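Local structure of putative N-acetylmuramoyl-L-alanine amidase,autolysin cwp6 (Peptoclostridium difficile, 5J72) at residues M38-L44 against P67-W73; I147-W152 against A380-K386; A311-S317 against G335-V341; K478-L482 against M501-D506. The protein probably hydrolyses the N-acetylmuramoyl-L-alanine amide bond of peptidoglycan with a zinc-binding amidase domain, and carries CWB2 modules that attach it to the cell wall. All blocks are in the same frame, centred on the assembly; numbering follows the deposited sequence. Where two conformers were deposited one is given.

How the interactions relate
From the N terminus, interaction 1 comes first. It closes a short, strand-rich loop in the N-terminal domain, between 38-44 and 67-73. Interaction 2 closes a far longer loop: 147-152 lies in the first CWB2 range and 380-386 in the third, 228 residues on. It ties together two helices of different modules. Interaction 3 is nested inside that loop and joins neighbouring strands, 308-314 and 334-341. Interaction 4 follows in series and closes a small loop in the amidase domain, beside the zinc site. No two contacts cross or touch. Interactions 1 and 3 are furthest apart, their centres about 48 Å from each other.

Interaction 1 of 4, residues M38-L44 against P67-W73; sequences MCYDMPL and PEYLNVW
Cys39 and Trp73 come within 4.7 Å of each other, CA to CA, where the type II' turn from Cys39 to Met42 faces the chain entering strand 72-82. The Trp73 indole is held between two side chains of 38-44. Cys39 CB lies over one face, 3.6 Å from the centroid of the six-membered ring. Leu44 covers the opposite face with CB and CD2. Met42 O reaches the edge of the same ring at CZ3, 3.4 Å away. The indole N-H is not part of this clasp; NE1 bonds to Gln108. With SG anti to its own N (chi1 175°), Cys39 points its sulfur away from the indole, nearly along the ring normal. There SG packs on Pro67 CB at 3.7 Å and on the backbone of Leu70. The turn is the beta hairpin connection between strands 30-39 and 42-51 of the N-terminal domain, and strand 72-82 runs antiparallel to 30-39. At the turn tip, Tyr40 and Tyr69 form a T-shaped pair. The edge of Tyr69 points at the face of Tyr40, with CD2 over the ring centre, centroids 5.0 Å apart and planes at 90°. Leu70 CD1 touches Tyr40 CD1, at 3.9 Å. Met42 extends beside the indole edge and sets SD 3.7 Å from Pro67 CA. Water 1 donates to both Cys39 O and Tyr69 O, bridging the two backbones.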
# COMPACT_ATOMS: atom_id res chain seq x y z
N MET A 38 -19.92 20.67 -18.63
CA MET A 38 -19.80 20.40 -20.06
C MET A 38 -18.37 20.09 -20.36
O MET A 38 -17.47 20.66 -19.72
CB MET A 38 -20.11 21.65 -20.96
CG MET A 38 -21.58 22.09 -20.89
SD MET A 38 -22.73 21.05 -21.87
CE MET A 38 -22.29 21.56 -23.59
N CYS A 39 -18.15 19.19 -21.31
CA CYS A 39 -16.80 18.97 -21.80
C CYS A 39 -16.99 19.22 -23.36
O CYS A 39 -17.61 18.39 -24.02
CB CYS A 39 -16.32 17.55 -21.50
SG CYS A 39 -14.67 17.22 -22.24
N TYR A 40 -16.47 20.35 -23.88
CA TYR A 40 -16.68 20.80 -25.28
C TYR A 40 -18.19 20.89 -25.46
O TYR A 40 -18.80 21.66 -24.71
CB TYR A 40 -16.00 19.80 -26.25
CG TYR A 40 -15.92 20.36 -27.64
CD1 TYR A 40 -15.37 21.61 -27.87
CD2 TYR A 40 -16.43 19.65 -28.73
CE1 TYR A 40 -15.31 22.15 -29.16
CE2 TYR A 40 -16.38 20.18 -30.01
CZ TYR A 40 -15.82 21.43 -30.22
OH TYR A 40 -15.71 21.91 -31.52
N ASP A 41 -18.82 20.13 -26.35
CA ASP A 41 -20.27 20.25 -26.50
C ASP A 41 -21.07 19.15 -25.83
O ASP A 41 -22.26 19.00 -26.09
CB ASP A 41 -20.60 20.30 -28.01
CG ASP A 41 -20.25 19.05 -28.75
OD1 ASP A 41 -19.51 18.20 -28.19
OD2 ASP A 41 -20.73 18.90 -29.92
N MET A 42 -20.44 18.36 -24.92
CA MET A 42 -21.19 17.26 -24.31
C MET A 42 -21.54 17.58 -22.83
O MET A 42 -20.68 17.96 -22.07
CB MET A 42 -20.31 15.97 -24.33
CG MET A 42 -20.99 14.79 -23.65
SD MET A 42 -19.94 13.33 -23.89
CE MET A 42 -20.40 12.83 -25.60
N PRO A 43 -22.79 17.43 -22.44
CA PRO A 43 -23.23 17.71 -21.06
C PRO A 43 -23.15 16.50 -20.16
O PRO A 43 -23.24 15.34 -20.60
CB PRO A 43 -24.69 18.15 -21.25
CG PRO A 43 -25.17 17.26 -22.45
CD PRO A 43 -23.94 17.13 -23.36
N LEU A 44 -23.01 16.75 -18.87
CA LEU A 44 -22.97 15.70 -17.84
C LEU A 44 -23.71 16.34 -16.65
O LEU A 44 -23.42 17.49 -16.32
CB LEU A 44 -21.54 15.44 -17.40
CG LEU A 44 -21.44 14.37 -16.24
CD1 LEU A 44 -21.72 13.03 -16.79
CD2 LEU A 44 -20.01 14.32 -15.75
N PRO A 67 -16.43 11.88 -23.98
CA PRO A 67 -16.36 13.04 -24.87
C PRO A 67 -15.60 12.82 -26.18
O PRO A 67 -14.56 12.19 -26.21
CB PRO A 67 -15.74 14.11 -23.95
CG PRO A 67 -14.77 13.28 -23.09
CD PRO A 67 -15.60 12.07 -22.75
N GLU A 68 -16.17 13.37 -27.27
CA GLU A 68 -15.56 13.24 -28.60
C GLU A 68 -14.29 14.08 -28.71
O GLU A 68 -13.38 13.76 -29.49
CB GLU A 68 -16.54 13.72 -29.70
CG GLU A 68 -17.79 12.83 -29.74
CD GLU A 68 -17.52 11.40 -30.21
OE1 GLU A 68 -16.43 11.08 -30.72
OE2 GLU A 68 -18.44 10.57 -30.09
N TYR A 69 -14.24 15.17 -27.92
CA TYR A 69 -13.07 16.05 -28.01
C TYR A 69 -12.95 16.75 -26.66
O TYR A 69 -14.00 17.08 -26.06
CB TYR A 69 -13.32 17.12 -29.13
CG TYR A 69 -12.24 18.18 -29.28
CD1 TYR A 69 -10.92 17.84 -29.49
CD2 TYR A 69 -12.57 19.55 -29.22
CE1 TYR A 69 -9.93 18.81 -29.62
CE2 TYR A 69 -11.59 20.52 -29.37
CZ TYR A 69 -10.28 20.14 -29.56
OH TYR A 69 -9.32 21.11 -29.68
N LEU A 70 -11.68 16.97 -26.23
CA LEU A 70 -11.33 17.52 -24.90
C LEU A 70 -11.66 16.48 -23.83
O LEU A 70 -12.33 15.46 -24.07
CB LEU A 70 -12.03 18.87 -24.54
CG LEU A 70 -11.89 19.94 -25.61
CD1 LEU A 70 -12.48 21.32 -25.21
CD2 LEU A 70 -10.41 20.08 -25.85
N ASN A 71 -11.15 16.69 -22.62
CA ASN A 71 -11.40 15.71 -21.57
C ASN A 71 -11.44 16.35 -20.20
O ASN A 71 -11.09 15.70 -19.18
CB ASN A 71 -10.30 14.58 -21.61
CG ASN A 71 -8.92 15.06 -21.17
OD1 ASN A 71 -8.60 16.25 -21.21
ND2 ASN A 71 -8.04 14.16 -20.67
N VAL A 72 -11.90 17.60 -20.15
CA VAL A 72 -12.02 18.25 -18.82
C VAL A 72 -13.48 18.69 -18.67
O VAL A 72 -13.99 19.46 -19.51
CB VAL A 72 -11.09 19.47 -18.70
CG1 VAL A 72 -11.35 20.15 -17.32
CG2 VAL A 72 -9.61 19.02 -18.82
N TRP A 73 -14.15 18.21 -17.63
CA TRP A 73 -15.52 18.57 -17.34
C TRP A 73 -15.50 19.89 -16.58
O TRP A 73 -14.85 19.97 -15.54
CB TRP A 73 -16.15 17.48 -16.44
CG TRP A 73 -16.32 16.21 -17.13
CD1 TRP A 73 -15.57 15.07 -16.97
CD2 TRP A 73 -17.26 15.94 -18.19
NE1 TRP A 73 -15.97 14.12 -17.90
CE2 TRP A 73 -17.01 14.62 -18.65
CE3 TRP A 73 -18.30 16.68 -18.79
CZ2 TRP A 73 -17.77 14.04 -19.68
CZ3 TRP A 73 -19.06 16.09 -19.81
CH2 TRP A 73 -18.79 14.80 -20.25
O HOH W 1 -16.77 16.51 -26.04
O HOH W 2 -18.58 15.08 -27.31

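Interaction 2 of 4, residues I147-W152 against A380-K386; sequences ISKQGW and AGPLAAK
Leu383 holds CG anti to its backbone N (chi1 178°), and this lays its branches along helix 140-151, between Ile147 and Gly151. Ile147 sets CG2 anti to its backbone N and CG1 beside that N, and splits its two arms across helix 375-387. CG2 meets Leu383 CB at 3.9 Å. CD1 reaches the backbone of the turn before, 3.7 Å from Ala380 N. Leu383 CD1 rests 4.0 Å from Gly151 CA, so a side chain packs directly on the helix backbone. The two short helical segments run nearly parallel, at 20°, with axes 9.7 Å apart. They belong to the first and third CWB2 ranges, so the contact is part of the packing between cell-wall-binding modules. Strand 128-135 lies against the same cluster, with Leu135 touching both Ile147 and Leu383. Where helix 140-151 ends, Trp152 turns its ring back to the other helix. Its edge, at CH2, meets the Pro382 to Leu383 peptide, and CH2 is 3.9 Å from Pro382 CB. Its NE1 bonds to Asp181 O. Lys386 runs extended to CE, which comes 3.4 Å from Gly151 O, and then bends at its last torsion (chi4 70°). Its side chain lies about 4 Å from a bound calcium ion. NZ bonds to Leu7 O and to water 3, 2.9 Å away. That water also donates to Gly151 O.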
# COMPACT_ATOMS: atom_id res chain seq x y z
N ILE A 147 0.05 17.52 -3.46
CA ILE A 147 -1.06 16.69 -2.97
C ILE A 147 -2.23 17.61 -2.53
O ILE A 147 -3.40 17.34 -2.80
CB ILE A 147 -0.53 15.82 -1.81
CG1 ILE A 147 0.40 14.68 -2.37
CG2 ILE A 147 -1.73 15.15 -1.08
CD1 ILE A 147 1.22 14.00 -1.22
N SER A 148 -1.88 18.65 -1.83
CA SER A 148 -2.81 19.66 -1.33
C SER A 148 -3.60 20.29 -2.53
O SER A 148 -4.84 20.39 -2.51
CB SER A 148 -1.98 20.74 -0.57
OG SER A 148 -2.89 21.75 -0.16
N LYS A 149 -2.90 20.65 -3.60
CA LYS A 149 -3.56 21.24 -4.81
C LYS A 149 -4.44 20.27 -5.47
O LYS A 149 -5.45 20.64 -6.06
CB LYS A 149 -2.49 21.70 -5.80
CG LYS A 149 -1.85 22.96 -5.31
CD LYS A 149 -0.68 23.38 -6.22
CE LYS A 149 -0.15 24.69 -5.66
NZ LYS A 149 1.06 25.22 -6.40
N GLN A 150 -4.10 18.99 -5.40
CA GLN A 150 -4.97 17.99 -6.01
C GLN A 150 -6.26 17.79 -5.28
O GLN A 150 -7.33 17.74 -5.93
CB GLN A 150 -4.22 16.61 -6.06
CG GLN A 150 -5.00 15.53 -6.83
CD GLN A 150 -5.13 15.88 -8.32
OE1 GLN A 150 -4.33 16.66 -8.87
NE2 GLN A 150 -6.13 15.26 -8.98
N GLY A 151 -6.26 17.66 -3.94
CA GLY A 151 -7.55 17.36 -3.31
C GLY A 151 -8.25 18.59 -2.72
O GLY A 151 -9.42 18.53 -2.30
N TRP A 152 -7.52 19.73 -2.69
CA TRP A 152 -8.07 20.98 -2.05
C TRP A 152 -7.78 22.16 -2.97
O TRP A 152 -7.28 23.22 -2.55
CB TRP A 152 -7.36 21.17 -0.64
CG TRP A 152 -7.75 20.07 0.28
CD1 TRP A 152 -8.78 20.09 1.19
CD2 TRP A 152 -7.15 18.75 0.37
NE1 TRP A 152 -8.85 18.87 1.85
CE2 TRP A 152 -7.85 18.04 1.37
CE3 TRP A 152 -6.10 18.11 -0.30
CZ2 TRP A 152 -7.52 16.71 1.73
CZ3 TRP A 152 -5.77 16.79 0.04
CH2 TRP A 152 -6.47 16.11 1.05
N ALA A 380 0.40 11.77 1.68
CA ALA A 380 -0.59 11.22 0.74
C ALA A 380 -1.80 10.71 1.49
O ALA A 380 -2.86 10.57 0.91
CB ALA A 380 0.07 10.06 -0.04
N GLY A 381 -1.63 10.42 2.78
CA GLY A 381 -2.74 9.80 3.53
C GLY A 381 -4.07 10.49 3.46
O GLY A 381 -5.10 9.83 3.22
N PRO A 382 -4.14 11.82 3.71
CA PRO A 382 -5.45 12.55 3.66
C PRO A 382 -6.15 12.43 2.28
O PRO A 382 -7.35 12.39 2.16
CB PRO A 382 -5.03 14.00 4.05
CG PRO A 382 -3.86 13.78 4.93
CD PRO A 382 -3.07 12.70 4.20
N LEU A 383 -5.31 12.42 1.25
CA LEU A 383 -5.86 12.30 -0.13
C LEU A 383 -6.32 10.91 -0.40
O LEU A 383 -7.42 10.69 -0.94
CB LEU A 383 -4.77 12.74 -1.16
CG LEU A 383 -5.29 12.58 -2.65
CD1 LEU A 383 -6.44 13.57 -2.93
CD2 LEU A 383 -4.09 12.90 -3.61
N ALA A 384 -5.52 9.90 0.02
CA ALA A 384 -5.95 8.50 -0.14
C ALA A 384 -7.29 8.30 0.63
O ALA A 384 -8.24 7.66 0.18
CB ALA A 384 -4.84 7.58 0.47
N ALA A 385 -7.37 8.89 1.84
CA ALA A 385 -8.62 8.73 2.62
C ALA A 385 -9.83 9.41 1.87
O ALA A 385 -10.90 8.85 1.82
CB ALA A 385 -8.45 9.43 3.95
N LYS A 386 -9.63 10.60 1.35
CA LYS A 386 -10.69 11.35 0.59
C LYS A 386 -11.15 10.48 -0.64
O LYS A 386 -12.34 10.33 -0.91
CB LYS A 386 -10.06 12.67 0.08
CG LYS A 386 -11.09 13.54 -0.72
CD LYS A 386 -10.40 14.87 -1.13
CE LYS A 386 -11.33 15.67 -2.08
NZ LYS A 386 -12.53 16.24 -1.38
O HOH W 3 -11.42 18.42 0.19

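Interaction 3 of 4, residues A311-S317 against G335-V341; sequences AYYIGGS and GTSKNRV
The Tyr312 ring carries the Asn339 amide over one face. ND2 sits about 4.0 Å above the ring plane, nearer the ring's border than its centre, and the two planes are 24° apart. Tyr312 CD2 also touches Asn339 CB at 3.6 Å. The Tyr313 ring is met at its edge instead, by the backbone of Gly335 and Thr336. Its OH donates to Gly335 O at 2.7 Å. The Arg340 guanidinium has Ser317 over one face and Gly315 O at its edge. NH1 donates to Gly315 O at 2.9 Å, and that oxygen lies in the guanidinium plane. The Arg340 chain is extended as far as CD and bends at chi3 (-64°), which turns the group back over the 315-317 loop. NH1 also bonds to Leu320 O, holding the loop after the strand. Asn339 ND2 donates to Ala311 O at 3.0 Å, and Asn334 OD1 takes a second bond from the same nitrogen.

The backbones pair in parallel. Tyr313 N donates to Asn339 O, Val341 N to Tyr313 O at 2.8 Å, and Gly315 N to Val341 O at 2.9 Å. Ile314 CD1 meets Val341 CB on one face of the sheet. Strands 308-314 and 334-341 are joined through helix 322-329 as a beta-alpha-beta crossover. That helix packs on Tyr313 and Arg340 through Ile325. On the face bearing Ile314 and Val341, helix 270-283 meets Ile314 and helix 346-357 meets Val341. Strand 260-265 continues the parallel sheet beyond 308-314, and 334-341 is its outermost strand within the chain.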
# COMPACT_ATOMS: atom_id res chain seq x y z
N ALA A 311 -11.26 -3.74 17.34
CA ALA A 311 -9.85 -3.39 17.48
C ALA A 311 -9.08 -4.27 16.49
O ALA A 311 -9.33 -5.48 16.40
CB ALA A 311 -9.35 -3.63 18.89
N TYR A 312 -8.15 -3.68 15.77
CA TYR A 312 -7.31 -4.41 14.83
C TYR A 312 -5.90 -4.23 15.26
O TYR A 312 -5.59 -3.22 15.85
CB TYR A 312 -7.47 -3.89 13.39
CG TYR A 312 -8.84 -4.18 12.85
CD1 TYR A 312 -9.88 -3.28 13.03
CD2 TYR A 312 -9.11 -5.38 12.20
CE1 TYR A 312 -11.16 -3.55 12.58
CE2 TYR A 312 -10.40 -5.67 11.74
CZ TYR A 312 -11.41 -4.76 11.94
OH TYR A 312 -12.70 -5.03 11.53
N TYR A 313 -5.05 -5.23 15.02
CA TYR A 313 -3.64 -5.18 15.42
C TYR A 313 -2.77 -5.27 14.18
O TYR A 313 -2.78 -6.32 13.51
CB TYR A 313 -3.33 -6.38 16.36
CG TYR A 313 -4.34 -6.48 17.47
CD1 TYR A 313 -4.19 -5.74 18.65
CD2 TYR A 313 -5.46 -7.29 17.35
CE1 TYR A 313 -5.15 -5.80 19.66
CE2 TYR A 313 -6.42 -7.35 18.35
CZ TYR A 313 -6.26 -6.60 19.50
OH TYR A 313 -7.24 -6.62 20.48
N ILE A 314 -1.99 -4.24 13.88
CA ILE A 314 -1.17 -4.25 12.69
C ILE A 314 0.25 -4.51 13.13
O ILE A 314 0.83 -3.65 13.77
CB ILE A 314 -1.24 -2.86 11.92
CG1 ILE A 314 -2.72 -2.41 11.76
CG2 ILE A 314 -0.54 -2.96 10.52
CD1 ILE A 314 -3.68 -3.43 11.06
N GLY A 315 0.81 -5.66 12.82
CA GLY A 315 2.16 -5.96 13.30
C GLY A 315 2.22 -7.42 13.74
O GLY A 315 1.20 -7.98 14.12
N GLY A 316 3.41 -8.04 13.69
CA GLY A 316 3.55 -9.44 14.11
C GLY A 316 3.67 -9.55 15.63
O GLY A 316 3.59 -8.56 16.36
N SER A 317 3.87 -10.80 16.10
CA SER A 317 3.99 -11.19 17.51
C SER A 317 5.09 -10.46 18.25
O SER A 317 4.96 -10.19 19.45
CB SER A 317 4.30 -12.69 17.59
OG SER A 317 3.06 -13.29 17.29
N GLY A 335 -12.20 -7.87 19.17
CA GLY A 335 -10.78 -7.53 19.22
C GLY A 335 -9.90 -8.75 19.43
O GLY A 335 -8.91 -8.66 20.12
N THR A 336 -10.29 -9.91 18.85
CA THR A 336 -9.47 -11.12 19.02
C THR A 336 -8.32 -11.13 18.03
O THR A 336 -8.24 -10.24 17.16
CB THR A 336 -10.31 -12.39 18.80
OG1 THR A 336 -10.60 -12.54 17.42
CG2 THR A 336 -11.64 -12.35 19.61
N SER A 337 -7.47 -12.15 18.13
CA SER A 337 -6.29 -12.30 17.28
C SER A 337 -6.66 -12.47 15.86
O SER A 337 -5.79 -12.34 14.98
CB SER A 337 -5.44 -13.49 17.77
OG SER A 337 -6.21 -14.68 17.66
N LYS A 338 -7.91 -12.78 15.58
CA LYS A 338 -8.36 -12.89 14.19
C LYS A 338 -8.16 -11.51 13.46
O LYS A 338 -8.11 -11.43 12.23
CB LYS A 338 -9.84 -13.22 14.19
CG LYS A 338 -10.32 -13.75 12.85
CD LYS A 338 -11.30 -12.78 12.17
CE LYS A 338 -11.37 -13.04 10.67
NZ LYS A 338 -11.40 -11.78 9.87
N ASN A 339 -8.09 -10.43 14.26
CA ASN A 339 -7.98 -9.07 13.70
C ASN A 339 -6.54 -8.64 13.57
O ASN A 339 -6.28 -7.45 13.36
CB ASN A 339 -8.75 -8.10 14.60
CG ASN A 339 -10.24 -8.33 14.50
OD1 ASN A 339 -10.68 -9.14 13.68
ND2 ASN A 339 -11.09 -7.62 15.23
N ARG A 340 -5.59 -9.58 13.70
CA ARG A 340 -4.20 -9.21 13.48
C ARG A 340 -3.84 -9.25 12.00
O ARG A 340 -4.21 -10.18 11.29
CB ARG A 340 -3.21 -10.19 14.20
CG ARG A 340 -1.75 -9.80 13.95
CD ARG A 340 -0.77 -10.95 14.33
NE ARG A 340 -0.82 -11.27 15.78
CZ ARG A 340 -0.16 -10.62 16.73
NH1 ARG A 340 0.59 -9.57 16.43
NH2 ARG A 340 -0.21 -11.04 18.00
N VAL A 341 -3.10 -8.26 11.51
CA VAL A 341 -2.67 -8.29 10.13
C VAL A 341 -1.18 -8.05 10.18
O VAL A 341 -0.73 -7.08 10.81
CB VAL A 341 -3.34 -7.18 9.25
CG1 VAL A 341 -2.71 -7.16 7.84
CG2 VAL A 341 -4.86 -7.43 9.15

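Interaction 4 of 4, residues K478-L482 against M501-D506; sequences KKYTL and MTRDTD
Lys478 crosses to Asp506 from the first turn of helix 477-494. Its CB lies 4.1 Å from Arg503 NH2. CG stands between the backbone N and the carbonyl carbon (chi1 74°), and the chain is extended beyond it. CD passes 3.4 Å from Asp506 OD1. CE runs on, 3.8 Å from the same Asp506 OD1. NZ forms a salt bridge with Asp506 OD2 at 3.1 Å, on the syn lone pair of that oxygen, and a weak bond with OD1. Both ends also meet Gly462: Lys478 NZ donates to its O, and Asp506 OD1 accepts from its N.

Arg503 reaches the helix from the loop after strand 498-501. NH2 donates to Lys478 O at 3.0 Å, nearly straight at 169° and in the carbonyl plane. NH1 bonds to Thr505 O, and NE and NH2 to Pro458 O and Gly459 O, so the guanidinium is fixed in rotation. Water 4 links Lys478 O, Arg503 NH1 and Asp506 OD1. Leu482 packs its methyl groups on the Asp504 and Thr505 backbone, with CD1 3.8 Å from Asp504 C.

Glu477, a zinc ligand, directly precedes Lys478. The bonds to Pro458, Gly459 and Gly462 flank His460, another ligand, consistent with a second shell that steadies it.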
# COMPACT_ATOMS: atom_id res chain seq x y z
N LYS A 478 3.93 -26.50 0.61
CA LYS A 478 3.49 -25.50 -0.39
C LYS A 478 3.43 -24.07 0.18
O LYS A 478 3.62 -23.09 -0.57
CB LYS A 478 2.12 -25.89 -1.00
CG LYS A 478 0.91 -25.67 -0.06
CD LYS A 478 -0.41 -25.72 -0.90
CE LYS A 478 -1.66 -25.91 -0.06
NZ LYS A 478 -2.88 -25.59 -0.90
N LYS A 479 3.21 -23.91 1.47
CA LYS A 479 3.18 -22.53 1.95
C LYS A 479 4.60 -22.05 2.36
O LYS A 479 4.92 -20.86 2.25
CB LYS A 479 2.34 -22.43 3.19
CG LYS A 479 0.91 -22.89 2.93
CD LYS A 479 0.16 -22.98 4.21
CE LYS A 479 -1.30 -23.24 3.92
NZ LYS A 479 -2.05 -23.37 5.18
N TYR A 480 5.43 -22.97 2.86
CA TYR A 480 6.76 -22.55 3.26
C TYR A 480 7.54 -22.30 1.98
O TYR A 480 8.40 -21.41 1.98
CB TYR A 480 7.45 -23.67 4.05
CG TYR A 480 7.23 -23.50 5.53
CD1 TYR A 480 8.25 -23.01 6.35
CD2 TYR A 480 6.02 -23.85 6.12
CE1 TYR A 480 8.07 -22.88 7.71
CE2 TYR A 480 5.83 -23.72 7.49
CZ TYR A 480 6.86 -23.24 8.29
OH TYR A 480 6.71 -23.12 9.65
N THR A 481 7.24 -23.07 0.90
CA THR A 481 8.06 -22.78 -0.30
C THR A 481 7.63 -21.45 -0.84
O THR A 481 8.48 -20.69 -1.33
CB THR A 481 7.92 -23.86 -1.42
OG1 THR A 481 6.56 -23.93 -1.85
CG2 THR A 481 8.33 -25.24 -0.94
N LEU A 482 6.31 -21.16 -0.82
CA LEU A 482 5.90 -19.84 -1.35
C LEU A 482 6.51 -18.65 -0.51
O LEU A 482 7.01 -17.69 -1.09
CB LEU A 482 4.35 -19.69 -1.39
CG LEU A 482 3.91 -18.30 -1.89
CD1 LEU A 482 4.39 -18.07 -3.31
CD2 LEU A 482 2.39 -18.23 -1.78
N MET A 501 8.47 -15.50 -11.27
CA MET A 501 8.12 -16.60 -10.37
C MET A 501 7.17 -17.54 -11.10
O MET A 501 6.27 -17.07 -11.79
CB MET A 501 7.38 -16.06 -9.12
CG MET A 501 8.26 -15.10 -8.24
SD MET A 501 7.50 -14.73 -6.68
CE MET A 501 7.65 -16.37 -5.86
N THR A 502 7.30 -18.85 -10.96
CA THR A 502 6.34 -19.73 -11.65
C THR A 502 4.93 -19.49 -11.08
O THR A 502 3.96 -19.55 -11.81
CB THR A 502 6.76 -21.22 -11.51
OG1 THR A 502 6.92 -21.50 -10.13
CG2 THR A 502 8.06 -21.55 -12.24
N ARG A 503 4.83 -19.22 -9.78
CA ARG A 503 3.57 -18.86 -9.14
C ARG A 503 3.90 -17.89 -8.00
O ARG A 503 4.99 -18.01 -7.37
CB ARG A 503 2.83 -20.09 -8.59
CG ARG A 503 3.56 -20.80 -7.42
CD ARG A 503 2.70 -21.97 -6.83
NE ARG A 503 3.43 -22.70 -5.76
CZ ARG A 503 3.16 -22.54 -4.48
NH1 ARG A 503 2.23 -21.70 -4.06
NH2 ARG A 503 3.83 -23.27 -3.58
N ASP A 504 3.02 -16.94 -7.73
CA ASP A 504 3.30 -16.01 -6.63
C ASP A 504 2.17 -16.10 -5.64
O ASP A 504 2.07 -15.28 -4.72
CB ASP A 504 3.46 -14.58 -7.12
CG ASP A 504 2.40 -14.18 -8.13
OD1 ASP A 504 1.20 -14.40 -7.85
OD2 ASP A 504 2.78 -13.65 -9.19
N THR A 505 1.31 -17.07 -5.81
CA THR A 505 0.22 -17.30 -4.89
C THR A 505 -0.07 -18.78 -4.80
O THR A 505 0.51 -19.60 -5.53
CB THR A 505 -1.05 -16.54 -5.40
OG1 THR A 505 -1.95 -16.41 -4.30
CG2 THR A 505 -1.69 -17.27 -6.53
N ASP A 506 -1.00 -19.17 -3.92
CA ASP A 506 -1.34 -20.56 -3.80
C ASP A 506 -2.12 -20.95 -5.03
O ASP A 506 -3.20 -20.41 -5.24
CB ASP A 506 -2.15 -20.83 -2.53
CG ASP A 506 -2.42 -22.31 -2.28
OD1 ASP A 506 -1.62 -23.15 -2.73
OD2 ASP A 506 -3.41 -22.62 -1.62
O HOH W 4 1.08 -22.05 -1.60